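Local coordinates for histidine triad (HIT) protein (Marinobacter aquaeolei, PDB 3OHE), which belongs to the histidine triad (HIT) superfamily, is probably a hydrolase, and binds calcium ions in the crystal, at residues E7-D12 / Q89-H94; L25-N28 / P33-I36. One frame throughout, in Å; residues are numbered along the deposited sequence.

Contact 1. Residues E7-D12 / Q89-H94; sequences ERLAAD and QLHLHH. With CA (calcium ion), chain C; GOL (glycerol), chain F.
The histidine-triad segment of a HIT fold packs against the short helix 7-12, and L9 meets H91 and Q89 in the loop that leads into strand 92-97. In QLHLHH the usual alternating histidines are kept at H91 and H93, Q89 taking the first place; H91 corresponds to the middle histidine, the nucleophile in HIT hydrolases, and its position is consistent with that role. L9 CD2 sits over one face of the H91 ring, 3.7 Å from its centroid and 10° off the normal, in CH-pi contact. The other L9 methyl, CD1, lies 3.5 Å from Q89 OE1, itself hydrogen-bonded by H6 N. CG lying between backbone N and carbonyl carbon (chi1 61°) and the ring's turn about chi2 together bring H91 ND1 to Q89 O, where it donates at 2.8 Å, nearly straight at 173° and almost in the ring plane. At the far edge H91 NE2 hydrogen-bonds glycerol O2 at 2.8 Å, while glycerol O1 donates to D12 OD2. R8 NE reaches the same D12 OD2 at 2.7 Å in a salt bridge, on the syn side but tilted out of both carboxylate and guanidinium planes. A calcium ion is bound by A10 O, T13 O and waters. With one edge tied to backbone and one face covered by a methyl, the H91 imidazole is fixed in rotation; the glycerol, probably from the crystallisation liquor, occupies the pocket at NE2.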
loop_
_atom_site.group_PDB
_atom_site.type_symbol
_atom_site.label_atom_id
_atom_site.label_comp_id
_atom_site.label_asym_id
_atom_site.label_seq_id
_atom_site.Cartn_x
_atom_site.Cartn_y
_atom_site.Cartn_z
ATOM N N GLU A 7 4.560 2.371 20.641
ATOM C CA GLU A 7 4.156 1.338 21.588
ATOM C C GLU A 7 3.138 0.374 21.014
ATOM O O GLU A 7 3.164 -0.817 21.362
ATOM C CB GLU A 7 3.616 1.966 22.879
ATOM C CG GLU A 7 2.313 2.758 22.720
ATOM C CD GLU A 7 0.995 1.956 22.734
ATOM O OE1 GLU A 7 0.945 0.796 23.251
ATOM O OE2 GLU A 7 -0.025 2.509 22.224
ATOM N N ARG A 8 2.235 0.840 20.155
ATOM C CA ARG A 8 1.214 -0.068 19.599
ATOM C C ARG A 8 1.858 -1.074 18.635
ATOM O O ARG A 8 1.501 -2.240 18.587
ATOM C CB ARG A 8 0.092 0.714 18.915
ATOM C CG ARG A 8 -0.985 -0.121 18.280
ATOM C CD ARG A 8 -1.849 -0.968 19.181
ATOM N NE ARG A 8 -2.869 -1.644 18.358
ATOM C CZ ARG A 8 -3.958 -1.062 17.832
ATOM N NH1 ARG A 8 -4.239 0.227 18.041
ATOM N NH2 ARG A 8 -4.794 -1.792 17.087
ATOM N N LEU A 9 2.814 -0.597 17.840
ATOM C CA LEU A 9 3.561 -1.500 16.944
ATOM C C LEU A 9 4.344 -2.517 17.765
ATOM O O LEU A 9 4.316 -3.705 17.453
ATOM C CB LEU A 9 4.481 -0.724 16.003
ATOM C CG LEU A 9 3.766 0.104 14.937
ATOM C CD1 LEU A 9 4.745 0.962 14.135
ATOM C CD2 LEU A 9 2.904 -0.749 14.035
ATOM N N ALA A 10 5.008 -2.068 18.834
ATOM C CA ALA A 10 5.720 -2.984 19.708
ATOM C C ALA A 10 4.804 -4.040 20.315
ATOM O O ALA A 10 5.120 -5.244 20.321
ATOM C CB ALA A 10 6.433 -2.195 20.802
ATOM N N ALA A 11 3.638 -3.613 20.789
ATOM C CA ALA A 11 2.679 -4.516 21.422
ATOM C C ALA A 11 2.101 -5.576 20.471
ATOM O O ALA A 11 1.820 -6.704 20.875
ATOM C CB ALA A 11 1.547 -3.720 22.063
ATOM N N ASP A 12 1.931 -5.206 19.206
ATOM C CA ASP A 12 1.193 -6.008 18.222
ATOM C C ASP A 12 2.103 -6.920 17.413
ATOM O O ASP A 12 1.598 -7.676 16.557
ATOM C CB ASP A 12 0.424 -5.092 17.258
ATOM C CG ASP A 12 -0.813 -4.474 17.858
ATOM O OD1 ASP A 12 -1.206 -4.843 18.985
ATOM O OD2 ASP A 12 -1.410 -3.609 17.144
ATOM N N GLN A 89 3.087 6.594 13.186
ATOM C CA GLN A 89 4.416 6.211 12.760
ATOM C C GLN A 89 4.342 5.370 11.494
ATOM O O GLN A 89 3.790 4.282 11.506
ATOM C CB GLN A 89 5.079 5.446 13.880
ATOM C CG GLN A 89 6.517 4.985 13.585
ATOM C CD GLN A 89 7.203 4.507 14.838
ATOM O OE1 GLN A 89 7.096 3.340 15.222
ATOM N NE2 GLN A 89 7.852 5.440 15.539
ATOM N N LEU A 90 4.941 5.861 10.422
ATOM C CA LEU A 90 4.923 5.182 9.130
ATOM C C LEU A 90 5.376 3.719 9.288
ATOM O O LEU A 90 6.460 3.442 9.804
ATOM C CB LEU A 90 5.859 5.872 8.150
ATOM C CG LEU A 90 6.097 5.177 6.792
ATOM C CD1 LEU A 90 4.796 5.028 6.014
ATOM C CD2 LEU A 90 7.159 5.923 6.015
ATOM N N HIS A 91 4.541 2.802 8.762
ATOM C CA HIS A 91 4.887 1.403 8.734
ATOM C C HIS A 91 4.218 0.785 7.513
ATOM O O HIS A 91 3.097 1.139 7.169
ATOM C CB HIS A 91 4.539 0.715 10.058
ATOM C CG HIS A 91 3.090 0.747 10.423
ATOM N ND1 HIS A 91 2.483 1.864 10.942
ATOM C CD2 HIS A 91 2.148 -0.231 10.450
ATOM C CE1 HIS A 91 1.220 1.577 11.241
ATOM N NE2 HIS A 91 0.985 0.315 10.932
ATOM N N LEU A 92 4.920 -0.158 6.893
ATOM C CA LEU A 92 4.487 -0.698 5.616
ATOM C C LEU A 92 4.160 -2.178 5.788
ATOM O O LEU A 92 5.043 -2.980 6.115
ATOM C CB LEU A 92 5.603 -0.430 4.581
ATOM C CG LEU A 92 5.344 -0.710 3.117
ATOM C CD1 LEU A 92 4.169 0.190 2.628
ATOM C CD2 LEU A 92 6.593 -0.476 2.240
ATOM N N HIS A 93 2.893 -2.523 5.585
ATOM C CA HIS A 93 2.383 -3.904 5.683
ATOM C C HIS A 93 2.701 -4.701 4.446
ATOM O O HIS A 93 2.517 -4.210 3.343
ATOM C CB HIS A 93 0.856 -3.886 5.828
ATOM C CG HIS A 93 0.351 -3.171 7.030
ATOM N ND1 HIS A 93 0.356 -3.748 8.274
ATOM C CD2 HIS A 93 -0.229 -1.961 7.149
ATOM C CE1 HIS A 93 -0.179 -2.894 9.124
ATOM N NE2 HIS A 93 -0.539 -1.804 8.470
ATOM N N HIS A 94 3.144 -5.947 4.645
ATOM C CA HIS A 94 3.389 -6.916 3.571
ATOM C C HIS A 94 2.705 -8.224 3.966
ATOM O O HIS A 94 3.140 -8.875 4.919
ATOM C CB HIS A 94 4.891 -7.159 3.372
ATOM C CG HIS A 94 5.677 -5.927 3.092
ATOM N ND1 HIS A 94 5.986 -5.002 4.059
ATOM C CD2 HIS A 94 6.183 -5.451 1.941
ATOM C CE1 HIS A 94 6.652 -4.007 3.494
ATOM N NE2 HIS A 94 6.794 -4.254 2.210
HETATM CA CA CA C . 7.016 -6.751 20.489
HETATM C C1 GOL F . -0.130 -2.366 14.075
HETATM O O1 GOL F . 0.160 -2.039 15.423
HETATM C C2 GOL F . -0.870 -1.210 13.444
HETATM O O2 GOL F . -0.942 -1.412 12.040
HETATM C C3 GOL F . -2.240 -1.205 14.110
HETATM O O3 GOL F . -2.895 0.017 13.892
HETATM O O HOH W 1 8.174 -5.882 18.255
HETATM O O HOH W 2 6.955 -5.846 22.662
HETATM O O HOH W 3 7.591 -9.163 21.081
#

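Contact 2. Residues L25-N28 / P33-I36; sequences LLMN and PWVI
M27, a selenomethionine here, lies flat along the indole of W34, and this pair closes one end of the beta hairpin formed by strands 22-27 and 34-39 in the antiparallel HIT sheet. The two side chains run side by side in the same direction. M27 CB lies 3.5 Å from the centroid of the W34 five-membered ring, over its face, in a CH-pi contact, and CG follows across the middle of the indole. With CG anti to the backbone N (chi1 -176°) and the chain bent further on, the M27 selenium lifts to 4.8 Å from the centroid of the W34 six-membered ring, a distant Met-aromatic contact, before CE folds back to the indole near CZ2. In the conformer of I36 described here, M27 CE also lies 3.6 Å from I36 CD1. Backbone bonds set this register. L25 and I36 form an antiparallel hydrogen-bonded pair, and M27 N adds a bond to W34 O. L26 and V35 form the neighbouring non-hydrogen-bonded pair and face the other way, toward V125 and L129 of helix 119-135. Farther out, strand 92-97 borders 34-39 on its other edge, and from it H93 touches both M27 and I36; H93 ND1 is hydrogen-bonded to W34 NE1, which ties the indole to that strand. W109 meets W34 as well, with planes at about 80°. Where the strands part, a water lies 3.0 Å from M27 O and weakly accepts a hydrogen bond from W34 N at 3.1 Å.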
loop_
_atom_site.group_PDB
_atom_site.type_symbol
_atom_site.label_atom_id
_atom_site.label_comp_id
_atom_site.label_asym_id
_atom_site.label_seq_id
_atom_site.Cartn_x
_atom_site.Cartn_y
_atom_site.Cartn_z
ATOM N N LEU A 25 9.250 -6.376 11.501
ATOM C CA LEU A 25 8.369 -6.860 12.547
ATOM C C LEU A 25 7.400 -7.880 11.992
ATOM O O LEU A 25 6.854 -7.708 10.922
ATOM C CB LEU A 25 7.617 -5.676 13.158
ATOM C CG LEU A 25 8.446 -4.490 13.669
ATOM C CD1 LEU A 25 7.492 -3.442 14.243
ATOM C CD2 LEU A 25 9.546 -4.937 14.696
ATOM N N LEU A 26 7.148 -8.920 12.775
ATOM C CA LEU A 26 6.127 -9.911 12.474
ATOM C C LEU A 26 4.814 -9.481 13.132
ATOM O O LEU A 26 4.755 -9.364 14.353
ATOM C CB LEU A 26 6.520 -11.254 13.066
ATOM C CG LEU A 26 5.585 -12.450 12.828
ATOM C CD1 LEU A 26 5.567 -12.815 11.330
ATOM C CD2 LEU A 26 6.041 -13.625 13.726
HETATM N N MSE A 27 3.780 -9.240 12.355
HETATM C CA MSE A 27 2.451 -8.975 12.945
HETATM C C MSE A 27 2.033 -10.226 13.690
HETATM O O MSE A 27 2.067 -11.307 13.114
HETATM C CB MSE A 27 1.429 -8.582 11.871
HETATM C CG MSE A 27 0.087 -8.205 12.453
HETATM SE SE MSE A 27 0.127 -6.566 13.510
HETATM C CE MSE A 27 -0.470 -5.389 12.111
ATOM N N ASN A 28 1.651 -10.070 14.966
ATOM C CA ASN A 28 1.376 -11.221 15.819
ATOM C C ASN A 28 -0.027 -11.814 15.629
ATOM O O ASN A 28 -0.815 -11.899 16.573
ATOM C CB ASN A 28 1.622 -10.867 17.298
ATOM C CG ASN A 28 1.708 -12.094 18.163
ATOM O OD1 ASN A 28 2.001 -13.199 17.684
ATOM N ND2 ASN A 28 1.425 -11.921 19.440
ATOM N N PRO A 33 0.763 -14.746 6.756
ATOM C CA PRO A 33 2.152 -14.278 6.863
ATOM C C PRO A 33 2.182 -12.776 6.648
ATOM O O PRO A 33 1.829 -12.300 5.551
ATOM C CB PRO A 33 2.876 -15.058 5.749
ATOM C CG PRO A 33 1.938 -16.211 5.381
ATOM C CD PRO A 33 0.582 -15.631 5.573
ATOM N N TRP A 34 2.564 -12.030 7.668
ATOM C CA TRP A 34 2.343 -10.570 7.689
ATOM C C TRP A 34 3.539 -9.923 8.370
ATOM O O TRP A 34 3.770 -10.114 9.565
ATOM C CB TRP A 34 1.020 -10.313 8.403
ATOM C CG TRP A 34 0.543 -8.906 8.534
ATOM C CD1 TRP A 34 1.191 -7.751 8.291
ATOM C CD2 TRP A 34 -0.755 -8.557 8.993
ATOM N NE1 TRP A 34 0.357 -6.681 8.567
ATOM C CE2 TRP A 34 -0.845 -7.160 9.026
ATOM C CE3 TRP A 34 -1.846 -9.307 9.444
ATOM C CZ2 TRP A 34 -2.012 -6.514 9.458
ATOM C CZ3 TRP A 34 -2.983 -8.663 9.853
ATOM C CH2 TRP A 34 -3.062 -7.291 9.854
ATOM N N VAL A 35 4.319 -9.192 7.569
ATOM C CA VAL A 35 5.557 -8.544 8.022
ATOM C C VAL A 35 5.431 -7.033 7.784
ATOM O O VAL A 35 4.940 -6.599 6.715
ATOM C CB VAL A 35 6.769 -9.131 7.289
ATOM C CG1 VAL A 35 8.057 -8.360 7.611
ATOM C CG2 VAL A 35 6.933 -10.626 7.633
ATOM N N ILE A 36 5.929 -6.257 8.754
ATOM C CA ILE A 36 5.844 -4.817 8.728
ATOM C C ILE A 36 7.262 -4.268 8.672
ATOM O O ILE A 36 8.124 -4.706 9.432
ATOM C CB ILE A 36 5.082 -4.327 9.970
ATOM C CG1 ILE A 36 3.664 -4.939 9.990
ATOM C CG2 ILE A 36 5.012 -2.803 10.001
ATOM C CD1 ILE A 36 2.874 -4.595 11.208
HETATM O O HOH W 4 2.007 -12.911 10.603
#

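The two contacts, with centres about 9 Å apart, show how one sheet can serve as scaffold and pocket wall together. Strand 34-39 runs beside strand 92-97, which carries H93 and H94, and a probable hydrogen bond from H94 N to V35 O (2.8 Å) joins them. On the other flank, N28 N and D12 O lie 2.9 Å apart, a probable bond that ties the end of 7-12 to the hairpin. Side chains also meet: H91 CB lies 3.6 Å from I36 CG2 in the conformer described, and M27 SE is 3.6 Å from D12 O. Contact 1 grips the glycerol directly, and in contact 2 the nearest atom of the M27 side chain is about 4 Å from it.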